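Local coordinates for protein alternansucrase (Leuconostoc mesenteroides, PDB 6HVG) that is a glycoside hydrolase family 70 protein with a TIM-barrel-type catalytic region, and also carries choline-binding and putative cell wall binding repeats, at residues 348-356 with 1365-1373. Numbering follows the deposited sequence.
Sequences LRKNYAGTF and LRKGFGTDN
A parallel beta bridge joins two repeat-bearing parts of the chain, about a thousand residues apart: Ala353 of strand 352-355 pairs with Gly1370 of strand 1368-1371. Each strand already belongs to an antiparallel hairpin, with strands 360-363 and 1377-1380 respectively, so the bridge connects a choline-binding repeat to a putative cell wall binding repeat edge to edge. The strand directions differ by only 9°. Ala353 N donates to Phe1369 O (3.0 Å), and Ala353 O receives two bonds from Thr1371. One comes from the backbone N at 3.0 Å. The other comes from OG1 at 3.2 Å, in the carbonyl plane on a lone pair; the hydroxyl reaches it because it stands beside its own backbone N (chi1 -46°).

Ahead of the strands, Asn351 sits in a G1 bulge and extends its amide to the carbonyls of Arg1366 and Lys1367, the latter in a second G1 bulge with Gly1368. ND2 donates to Arg1366 O at 2.6 Å, nearly in the amide plane, and makes a weak bond to Lys1367 O. OD1 is held by Tyr362 OH and by a water that weakly links it to Arg1366 N, fixing the amide's rotation. Alongside, Leu1365 CD2 meets Ala353 CB at 4.0 Å.

The Tyr352 side chain leaves its backbone pointing away, but with CG anti to its N (chi1 -168°) the ring turns back toward strand 1368-1371. Its CE2 touches Phe1369 CB at 3.7 Å, and Phe1369 O lies over one ring face, offset toward the rim. Arg349 NH2 approaches Phe1369 CD1 at 3.5 Å, its guanidinium almost perpendicular to the phenyl ring and its NH1 in a long, weak ion pair with Asp343. Backbone pairing is confined to one bridge, and side chains add to it: Asn351 and Thr1371 donate to backbone carbonyls across the contact, while Tyr352-Phe1369 and Ala353-Leu1365 add apolar surface.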
loop_
_atom_site.group_PDB
_atom_site.type_symbol
_atom_site.label_atom_id
_atom_site.label_comp_id
_atom_site.label_asym_id
_atom_site.label_seq_id
_atom_site.Cartn_x
_atom_site.Cartn_y
_atom_site.Cartn_z
ATOM N N LEU A 348 40.829 5.435 -18.657
ATOM C CA LEU A 348 41.503 4.702 -17.600
ATOM C C LEU A 348 40.516 3.696 -17.013
ATOM O O LEU A 348 39.398 4.053 -16.648
ATOM C CB LEU A 348 41.980 5.671 -16.521
ATOM C CG LEU A 348 42.630 5.056 -15.285
ATOM C CD1 LEU A 348 43.943 4.403 -15.652
ATOM C CD2 LEU A 348 42.827 6.100 -14.197
ATOM N N ARG A 349 40.936 2.439 -16.931
ATOM C CA ARG A 349 40.057 1.358 -16.467
ATOM C C ARG A 349 40.394 0.971 -15.032
ATOM O O ARG A 349 41.504 0.513 -14.729
ATOM C CB ARG A 349 40.179 0.149 -17.389
ATOM C CG ARG A 349 40.069 0.502 -18.858
ATOM C CD ARG A 349 38.760 1.232 -19.130
ATOM N NE ARG A 349 37.623 0.436 -18.657
ATOM C CZ ARG A 349 36.815 -0.296 -19.421
ATOM N NH1 ARG A 349 36.959 -0.344 -20.733
ATOM N NH2 ARG A 349 35.825 -0.982 -18.863
ATOM N N LYS A 350 39.434 1.186 -14.152
ATOM C CA LYS A 350 39.580 0.872 -12.766
ATOM C C LYS A 350 38.693 -0.312 -12.448
ATOM O O LYS A 350 37.695 -0.533 -13.106
ATOM C CB LYS A 350 39.180 2.083 -11.923
ATOM C CG LYS A 350 39.957 3.361 -12.238
ATOM C CD LYS A 350 39.602 4.451 -11.241
ATOM C CE LYS A 350 40.195 5.783 -11.638
ATOM N NZ LYS A 350 39.505 6.875 -10.903
ATOM N N ASN A 351 39.085 -1.059 -11.420
ATOM C CA ASN A 351 38.461 -2.325 -11.027
ATOM C C ASN A 351 38.315 -3.262 -12.218
ATOM O O ASN A 351 37.252 -3.795 -12.481
ATOM C CB ASN A 351 37.134 -2.090 -10.329
ATOM C CG ASN A 351 36.607 -3.342 -9.634
ATOM O OD1 ASN A 351 37.382 -4.139 -9.035
ATOM N ND2 ASN A 351 35.290 -3.524 -9.682
ATOM N N TYR A 352 39.433 -3.473 -12.910
ATOM C CA TYR A 352 39.473 -4.219 -14.169
ATOM C C TYR A 352 40.534 -5.315 -14.038
ATOM O O TYR A 352 41.701 -5.029 -13.772
ATOM C CB TYR A 352 39.843 -3.262 -15.314
ATOM C CG TYR A 352 39.657 -3.802 -16.716
ATOM C CD1 TYR A 352 40.605 -4.648 -17.300
ATOM C CD2 TYR A 352 38.568 -3.435 -17.480
ATOM C CE1 TYR A 352 40.450 -5.140 -18.600
ATOM C CE2 TYR A 352 38.409 -3.917 -18.780
ATOM C CZ TYR A 352 39.355 -4.773 -19.340
ATOM O OH TYR A 352 39.203 -5.248 -20.635
ATOM N N ALA A 353 40.115 -6.558 -14.232
ATOM C CA ALA A 353 41.029 -7.686 -14.216
ATOM C C ALA A 353 41.327 -8.140 -15.624
ATOM O O ALA A 353 40.447 -8.195 -16.451
ATOM C CB ALA A 353 40.413 -8.836 -13.427
ATOM N N GLY A 354 42.578 -8.477 -15.900
ATOM C CA GLY A 354 42.914 -9.107 -17.178
ATOM C C GLY A 354 44.374 -9.478 -17.381
ATOM O O GLY A 354 45.239 -9.011 -16.666
ATOM N N THR A 355 44.625 -10.334 -18.370
ATOM C CA THR A 355 45.984 -10.777 -18.660
ATOM C C THR A 355 46.639 -9.872 -19.685
ATOM O O THR A 355 46.482 -10.064 -20.886
ATOM C CB THR A 355 46.027 -12.242 -19.135
ATOM O OG1 THR A 355 44.975 -12.480 -20.093
ATOM C CG2 THR A 355 45.884 -13.206 -17.938
ATOM N N PHE A 356 47.391 -8.895 -19.190
ATOM C CA PHE A 356 47.969 -7.858 -20.036
ATOM C C PHE A 356 49.426 -8.115 -20.422
ATOM O O PHE A 356 49.793 -7.914 -21.587
ATOM C CB PHE A 356 47.822 -6.496 -19.361
ATOM N N LEU A 1365 36.154 -10.792 -7.955
ATOM C CA LEU A 1365 35.959 -9.527 -8.680
ATOM C C LEU A 1365 34.496 -9.131 -8.581
ATOM O O LEU A 1365 33.612 -9.980 -8.728
ATOM C CB LEU A 1365 36.364 -9.663 -10.147
ATOM C CG LEU A 1365 36.283 -8.433 -11.054
ATOM C CD1 LEU A 1365 37.288 -7.366 -10.655
ATOM C CD2 LEU A 1365 36.511 -8.828 -12.498
ATOM N N ARG A 1366 34.262 -7.853 -8.292
ATOM C CA ARG A 1366 32.916 -7.329 -8.058
ATOM C C ARG A 1366 32.736 -5.965 -8.699
ATOM O O ARG A 1366 33.567 -5.070 -8.498
ATOM C CB ARG A 1366 32.688 -7.161 -6.563
ATOM C CG ARG A 1366 32.742 -8.432 -5.756
ATOM C CD ARG A 1366 32.569 -8.138 -4.263
ATOM N NE ARG A 1366 31.498 -9.005 -3.769
ATOM C CZ ARG A 1366 30.572 -8.668 -2.877
ATOM N NH1 ARG A 1366 30.569 -7.450 -2.332
ATOM N NH2 ARG A 1366 29.645 -9.565 -2.527
ATOM N N LYS A 1367 31.655 -5.800 -9.466
ATOM C CA LYS A 1367 31.294 -4.509 -10.052
ATOM C C LYS A 1367 32.377 -4.091 -11.052
ATOM O O LYS A 1367 32.852 -2.962 -11.045
ATOM C CB LYS A 1367 31.075 -3.456 -8.940
ATOM C CG LYS A 1367 30.088 -2.356 -9.308
ATOM C CD LYS A 1367 30.005 -1.236 -8.267
ATOM C CE LYS A 1367 29.005 -0.167 -8.700
ATOM N NZ LYS A 1367 27.612 -0.707 -8.754
ATOM N N GLY A 1368 32.740 -5.006 -11.940
ATOM C CA GLY A 1368 33.828 -4.735 -12.875
ATOM C C GLY A 1368 34.050 -5.784 -13.945
ATOM O O GLY A 1368 33.475 -6.877 -13.897
ATOM N N PHE A 1369 34.884 -5.437 -14.915
ATOM C CA PHE A 1369 35.116 -6.297 -16.046
ATOM C C PHE A 1369 36.289 -7.237 -15.827
ATOM O O PHE A 1369 37.290 -6.852 -15.238
ATOM C CB PHE A 1369 35.332 -5.461 -17.313
ATOM C CG PHE A 1369 34.096 -4.737 -17.779
ATOM C CD1 PHE A 1369 33.839 -3.453 -17.319
ATOM C CD2 PHE A 1369 33.198 -5.319 -18.689
ATOM C CE1 PHE A 1369 32.728 -2.759 -17.746
ATOM C CE2 PHE A 1369 32.083 -4.623 -19.114
ATOM C CZ PHE A 1369 31.847 -3.353 -18.627
ATOM N N GLY A 1370 36.168 -8.463 -16.345
ATOM C CA GLY A 1370 37.180 -9.498 -16.131
ATOM C C GLY A 1370 37.480 -10.237 -17.395
ATOM O O GLY A 1370 36.564 -10.742 -18.033
ATOM N N THR A 1371 38.756 -10.289 -17.768
ATOM C CA THR A 1371 39.183 -10.962 -18.994
ATOM C C THR A 1371 39.477 -12.420 -18.694
ATOM O O THR A 1371 40.101 -12.716 -17.686
ATOM C CB THR A 1371 40.454 -10.320 -19.588
ATOM O OG1 THR A 1371 40.304 -8.897 -19.601
ATOM C CG2 THR A 1371 40.680 -10.788 -21.016
ATOM N N ASP A 1372 39.021 -13.321 -19.566
ATOM C CA ASP A 1372 39.345 -14.743 -19.453
ATOM C C ASP A 1372 40.694 -15.026 -20.109
ATOM O O ASP A 1372 41.343 -14.112 -20.610
ATOM C CB ASP A 1372 38.207 -15.639 -20.001
ATOM C CG ASP A 1372 38.181 -15.723 -21.520
ATOM O OD1 ASP A 1372 38.355 -14.692 -22.209
ATOM O OD2 ASP A 1372 37.935 -16.823 -22.039
ATOM N N ASN A 1373 41.126 -16.281 -20.073
ATOM C CA ASN A 1373 42.425 -16.676 -20.668
ATOM C C ASN A 1373 42.507 -16.439 -22.186
ATOM O O ASN A 1373 43.576 -16.247 -22.723
ATOM C CB ASN A 1373 42.752 -18.150 -20.362
ATOM C CG ASN A 1373 41.546 -19.097 -20.558
ATOM O OD1 ASN A 1373 40.420 -18.680 -20.878
ATOM N ND2 ASN A 1373 41.772 -20.374 -20.298
HETATM O O HOH W 1 36.884 -6.230 -6.753
#